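Local coordinates for acyl-[acyl-carrier-protein]--UDP-N-acetylglucosamine O-acyltransferase (Acinetobacter baumannii, PDB 4E6U), which catalyses transfer of an acyl chain from acyl carrier protein to UDP-N-acetylglucosamine, a step of lipopolysaccharide synthesis, at residues D236-E241 with L251-L256; C98-G103 with T111-H116. One frame throughout, in Å; residues are numbered along the deposited sequence. Where two conformers were deposited one is given.

Interaction 2 comes first along the chain and lies near its middle, about 8 Å from the centre of the chain, where strands 99-101 and 110-113 belong to two different parallel sheets of the left-handed beta-helix. Interaction 1 follows in the helical C-terminal region, about 23 Å from that centre, and pairs helices 231-241 and 250-258. The two centres are 30 Å apart and the nearest atoms about 15 Å, and they share no strand, helix or side chain. The contacts thus hold together separate parts of the chain, the beta-helix of the hexapeptide repeats and the C-terminal helices. Only interaction 2 lies beside a neighbouring subunit, so the beta-helix part also serves assembly.

Interaction 1. Residues D236-E241 with L251-L256; sequences DQIKSE and LLIDSL
Ile238 meets Ile253 where two consecutive helices of the C-terminal helical region, 231-241 and 250-258, pack side by side beyond the coils of the beta-helix. This is a worked example of helix packing through one branched side chain on each partner. The CA atoms of Ile238 and Ile253 lie 7.6 Å apart, and both CB atoms point toward the opposite helix. On Ile238 the touching branch is CG2, which stands anti to the backbone N while CG1 lies beside that N (chi1 -65°). This methyl meets the tip of the partner, with Ile238 CG2 3.8 Å from Ile253 CD1, and also rests against the stem of the same branch, 4.0 Å from Ile253 CG1. The two side chains run past each other in opposite directions, which gives an alongside contact between the short branch of one and the long branch of the other. The wider setting is apolar too: Ile238 also packs on Ala220 and Ile224 of helix 211-225, Leu252 on Ala220, and Ile253 on Ile235, so the pair belongs to a small core shared by three helices. One residue further on, Lys239 adds the aliphatic part of an exposed side chain. Its chain is extended beyond CG and crosses that of Ile253 at about a right angle, touching it through CG, near the base, while the ammonium is carried past the isoleucine. Ile253 CD1 thus touches two neighbours at once, Ile238 CG2 and, at 3.9 Å, Lys239 CG.

Interaction 2. Residues C98-G103 with T111-H116; sequences CSLHRG and TKIGSH
Thr111, near the start of strand 110-113, reaches across to His101 at the end of strand 99-101, joining two walls of the left-handed parallel beta-helix built from hexapeptide repeats. The strands belong to different sheets of the prism, so the connection runs through side chains, one of them bonded to a backbone carbonyl, rather than through paired backbones. Thr111 OG1 donates to His101 O at 2.6 Å, a short bond. The hydroxyl lies in the carbonyl plane on a lone pair, with a C=O...O angle of 141°. Its place follows from chi1 of -55°, which sets OG1 beside the backbone N and CG2 anti to it, with Thr111 CG2 3.4 Å from His101 O. The same hydroxyl oxygen is also hydrogen-bonded to the backbone N of Asp128, so one buried atom ties the end of strand 99-101 to a further turn of the chain.

Two residues on, Ile113 turns toward Leu100. Both side chains were modelled in two conformers; in one pair Ile113 CG2 is 3.9 Å from Leu100 CD2, a detail that remains uncertain. Leu86, Ile88, Leu119 and Ile125 pack around them.

The CB of His101 points away from the strand of Thr111, and the ring bonds through NE2 to Glu96 of the second subunit and meets His124 of its own chain edge to face. The chemistry therefore divides between the two parts of one residue: the imidazole serves the subunit interface, while the carbonyl is satisfied from within by Thr111, which probably helps to fix the backbone that carries the ring.

Interaction 1. Residues D236-E241 with L251-L256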
loop_
_atom_site.group_PDB
_atom_site.type_symbol
_atom_site.label_atom_id
_atom_site.label_comp_id
_atom_site.label_asym_id
_atom_site.label_seq_id
_atom_site.Cartn_x
_atom_site.Cartn_y
_atom_site.Cartn_z
ATOM N N ASP A 236 12.260 37.108 7.430
ATOM C CA ASP A 236 12.464 38.550 7.620
ATOM C C ASP A 236 11.836 39.332 6.471
ATOM O O ASP A 236 11.198 40.378 6.673
ATOM C CB ASP A 236 13.956 38.886 7.738
ATOM C CG ASP A 236 14.579 38.440 9.056
ATOM O OD1 ASP A 236 13.844 38.300 10.065
ATOM O OD2 ASP A 236 15.811 38.241 9.082
ATOM N N GLN A 237 12.002 38.851 5.241
ATOM C CA GLN A 237 11.423 39.539 4.087
ATOM C C GLN A 237 9.908 39.489 4.058
ATOM O O GLN A 237 9.249 40.470 3.696
ATOM C CB GLN A 237 12.001 38.992 2.775
ATOM C CG GLN A 237 13.517 39.225 2.642
ATOM C CD GLN A 237 13.895 40.687 2.834
ATOM O OE1 GLN A 237 13.247 41.580 2.276
ATOM N NE2 GLN A 237 14.938 40.932 3.635
ATOM N N ILE A 238 9.342 38.348 4.455
ATOM C CA ILE A 238 7.889 38.216 4.482
ATOM C C ILE A 238 7.294 39.156 5.542
ATOM O O ILE A 238 6.306 39.844 5.285
ATOM C CB ILE A 238 7.467 36.735 4.702
ATOM C CG1 ILE A 238 7.910 35.891 3.504
ATOM C CG2 ILE A 238 5.954 36.615 4.855
ATOM C CD1 ILE A 238 7.892 34.375 3.782
ATOM N N LYS A 239 7.936 39.192 6.706
ATOM C CA LYS A 239 7.511 40.084 7.796
ATOM C C LYS A 239 7.535 41.546 7.377
ATOM O O LYS A 239 6.592 42.291 7.648
ATOM C CB LYS A 239 8.417 39.916 9.009
ATOM C CG LYS A 239 8.135 38.715 9.861
ATOM C CD LYS A 239 8.991 38.780 11.123
ATOM C CE LYS A 239 8.765 37.588 12.026
ATOM N NZ LYS A 239 9.674 37.649 13.211
ATOM N N SER A 240 8.615 41.951 6.710
ATOM C CA SER A 240 8.819 43.345 6.282
ATOM C C SER A 240 7.784 43.797 5.265
ATOM O O SER A 240 7.125 44.845 5.425
ATOM C CB SER A 240 10.236 43.481 5.659
ATOM O OG SER A 240 10.508 44.820 5.229
ATOM N N GLU A 241 7.640 43.013 4.203
ATOM C CA GLU A 241 6.996 43.491 2.999
ATOM C C GLU A 241 5.622 42.913 2.694
ATOM O O GLU A 241 4.862 43.506 1.931
ATOM C CB GLU A 241 7.908 43.279 1.780
ATOM C CG GLU A 241 9.266 43.997 1.864
ATOM C CD GLU A 241 9.124 45.506 1.952
ATOM O OE1 GLU A 241 8.608 46.135 1.007
ATOM O OE2 GLU A 241 9.515 46.029 2.979
ATOM N N LEU A 251 0.899 32.007 8.452
ATOM C CA LEU A 251 0.996 30.542 8.415
ATOM C C LEU A 251 2.289 30.041 7.780
ATOM O O LEU A 251 2.849 29.041 8.231
ATOM C CB LEU A 251 -0.210 29.914 7.711
ATOM C CG LEU A 251 -1.596 30.037 8.342
ATOM C CD1 LEU A 251 -2.526 29.029 7.656
ATOM C CD2 LEU A 251 -1.583 29.802 9.857
ATOM N N LEU A 252 2.768 30.735 6.742
ATOM C CA LEU A 252 4.058 30.411 6.140
ATOM C C LEU A 252 5.209 30.684 7.080
ATOM O O LEU A 252 6.133 29.887 7.178
ATOM C CB LEU A 252 4.291 31.179 4.833
ATOM C CG LEU A 252 3.610 30.665 3.572
ATOM C CD1 LEU A 252 3.733 31.707 2.463
ATOM C CD2 LEU A 252 4.251 29.360 3.132
ATOM N N ILE A 253 5.154 31.830 7.760
ATOM C CA ILE A 253 6.158 32.156 8.757
ATOM C C ILE A 253 6.213 31.082 9.851
ATOM O O ILE A 253 7.282 30.588 10.184
ATOM C CB ILE A 253 5.919 33.563 9.355
ATOM C CG1 ILE A 253 6.180 34.629 8.275
ATOM C CG2 ILE A 253 6.831 33.789 10.553
ATOM C CD1 ILE A 253 5.645 36.020 8.623
ATOM N N ASP A 254 5.040 30.684 10.346
ATOM C CA ASP A 254 4.944 29.640 11.363
ATOM C C ASP A 254 5.592 28.344 10.881
ATOM O O ASP A 254 6.342 27.718 11.609
ATOM C CB ASP A 254 3.485 29.343 11.726
ATOM C CG ASP A 254 2.794 30.477 12.472
ATOM O OD1 ASP A 254 3.469 31.366 13.059
ATOM O OD2 ASP A 254 1.541 30.457 12.477
ATOM N N SER A 255 5.296 27.933 9.642
ATOM C CA SER A 255 5.927 26.729 9.085
ATOM C C SER A 255 7.448 26.774 9.183
ATOM O O SER A 255 8.094 25.804 9.573
ATOM C CB SER A 255 5.545 26.551 7.612
ATOM O OG SER A 255 4.156 26.349 7.454
ATOM N N LEU A 256 8.025 27.908 8.789
ATOM C CA LEU A 256 9.471 28.007 8.745
ATOM C C LEU A 256 10.083 28.106 10.136
ATOM O O LEU A 256 11.140 27.543 10.388
ATOM C CB LEU A 256 9.884 29.185 7.868
ATOM C CG LEU A 256 10.092 28.842 6.374
ATOM C CD1 LEU A 256 8.926 28.088 5.691
ATOM C CD2 LEU A 256 10.393 30.132 5.630
#

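Interaction 2. Residues C98-G103 with T111-H116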
loop_
_atom_site.group_PDB
_atom_site.type_symbol
_atom_site.label_atom_id
_atom_site.label_comp_id
_atom_site.label_asym_id
_atom_site.label_seq_id
_atom_site.Cartn_x
_atom_site.Cartn_y
_atom_site.Cartn_z
ATOM N N CYS A 98 -7.572 0.827 7.540
ATOM C CA CYS A 98 -6.728 1.824 8.211
ATOM C C CYS A 98 -6.091 1.256 9.452
ATOM O O CYS A 98 -6.573 0.268 10.037
ATOM C CB CYS A 98 -7.530 3.069 8.592
ATOM S SG CYS A 98 -8.026 4.065 7.163
ATOM N N SER A 99 -4.986 1.870 9.864
ATOM C CA SER A 99 -4.339 1.497 11.122
ATOM C C SER A 99 -3.925 2.780 11.816
ATOM O O SER A 99 -3.238 3.618 11.218
ATOM C CB SER A 99 -3.157 0.542 10.911
ATOM O OG SER A 99 -2.268 1.032 9.922
ATOM N N LEU A 100 -4.417 2.958 13.035
ATOM C CA LEU A 100 -4.151 4.153 13.832
ATOM C C LEU A 100 -3.539 3.685 15.133
ATOM O O LEU A 100 -4.151 2.918 15.878
ATOM C CB LEU A 100 -5.430 4.960 14.096
ATOM C CG LEU A 100 -5.944 5.760 12.906
ATOM C CD1 LEU A 100 -6.860 4.890 12.054
ATOM C CD2 LEU A 100 -6.667 7.019 13.395
ATOM N N HIS A 101 -2.320 4.130 15.415
ATOM C CA HIS A 101 -1.585 3.610 16.563
ATOM C C HIS A 101 -1.428 4.605 17.697
ATOM O O HIS A 101 -1.380 5.799 17.463
ATOM C CB HIS A 101 -0.223 3.078 16.136
ATOM C CG HIS A 101 -0.314 1.828 15.330
ATOM N ND1 HIS A 101 0.759 1.303 14.644
ATOM C CD2 HIS A 101 -1.370 1.015 15.077
ATOM C CE1 HIS A 101 0.372 0.198 14.027
ATOM N NE2 HIS A 101 -0.911 -0.006 14.282
ATOM N N ARG A 102 -1.369 4.064 18.908
ATOM C CA ARG A 102 -1.248 4.864 20.124
ATOM C C ARG A 102 0.155 5.443 20.248
ATOM O O ARG A 102 1.071 5.072 19.506
ATOM C CB ARG A 102 -1.636 4.018 21.333
ATOM C CG ARG A 102 -3.060 3.442 21.196
ATOM C CD ARG A 102 -3.629 2.946 22.510
ATOM N NE ARG A 102 -2.768 1.996 23.227
ATOM C CZ ARG A 102 -2.948 0.673 23.272
ATOM N NH1 ARG A 102 -3.934 0.081 22.609
ATOM N NH2 ARG A 102 -2.132 -0.080 24.003
ATOM N N GLY A 103 0.311 6.384 21.182
ATOM C CA GLY A 103 1.581 7.119 21.300
ATOM C C GLY A 103 2.694 6.407 22.043
ATOM O O GLY A 103 2.599 5.234 22.378
ATOM N N THR A 111 -1.375 9.864 20.442
ATOM C CA THR A 111 -1.647 10.131 19.046
ATOM C C THR A 111 -2.990 10.810 18.996
ATOM O O THR A 111 -3.915 10.367 19.692
ATOM C CB THR A 111 -1.727 8.812 18.285
ATOM O OG1 THR A 111 -0.517 8.074 18.499
ATOM C CG2 THR A 111 -1.953 9.044 16.797
ATOM N N LYS A 112 -3.112 11.885 18.214
ATOM C CA LYS A 112 -4.334 12.691 18.211
ATOM C C LYS A 112 -4.755 13.037 16.809
ATOM O O LYS A 112 -3.934 13.502 16.013
ATOM C CB LYS A 112 -4.151 13.965 19.050
ATOM C CG LYS A 112 -5.394 14.823 19.142
ATOM C CD LYS A 112 -5.244 15.864 20.238
ATOM C CE LYS A 112 -6.520 16.680 20.402
ATOM N NZ LYS A 112 -7.648 15.887 20.998
ATOM N N ILE A 113 -6.013 12.766 16.482
ATOM C CA ILE A 113 -6.616 13.201 15.229
ATOM C C ILE A 113 -7.817 14.080 15.580
ATOM O O ILE A 113 -8.549 13.769 16.535
ATOM C CB ILE A 113 -6.978 11.983 14.270
ATOM C CG1 ILE A 113 -8.468 11.706 14.147
ATOM C CG2 ILE A 113 -6.072 10.756 14.520
ATOM C CD1 ILE A 113 -8.821 10.814 12.944
ATOM N N GLY A 114 -8.021 15.137 14.804
ATOM C CA GLY A 114 -9.112 16.060 15.048
ATOM C C GLY A 114 -10.431 15.609 14.473
ATOM O O GLY A 114 -10.853 14.456 14.696
ATOM N N SER A 115 -11.081 16.509 13.745
ATOM C CA SER A 115 -12.453 16.323 13.286
ATOM C C SER A 115 -12.615 16.542 11.792
ATOM O O SER A 115 -11.817 17.262 11.175
ATOM C CB SER A 115 -13.394 17.282 14.038
ATOM O OG SER A 115 -13.350 17.026 15.431
ATOM N N HIS A 116 -13.643 15.929 11.205
ATOM C CA HIS A 116 -13.991 16.129 9.806
ATOM C C HIS A 116 -12.907 15.659 8.837
ATOM O O HIS A 116 -12.787 16.183 7.731
ATOM C CB HIS A 116 -14.375 17.600 9.532
ATOM C CG HIS A 116 -15.569 18.052 10.309
ATOM N ND1 HIS A 116 -16.857 17.739 9.933
ATOM C CD2 HIS A 116 -15.670 18.783 11.441
ATOM C CE1 HIS A 116 -17.704 18.260 10.805
ATOM N NE2 HIS A 116 -17.009 18.891 11.733
#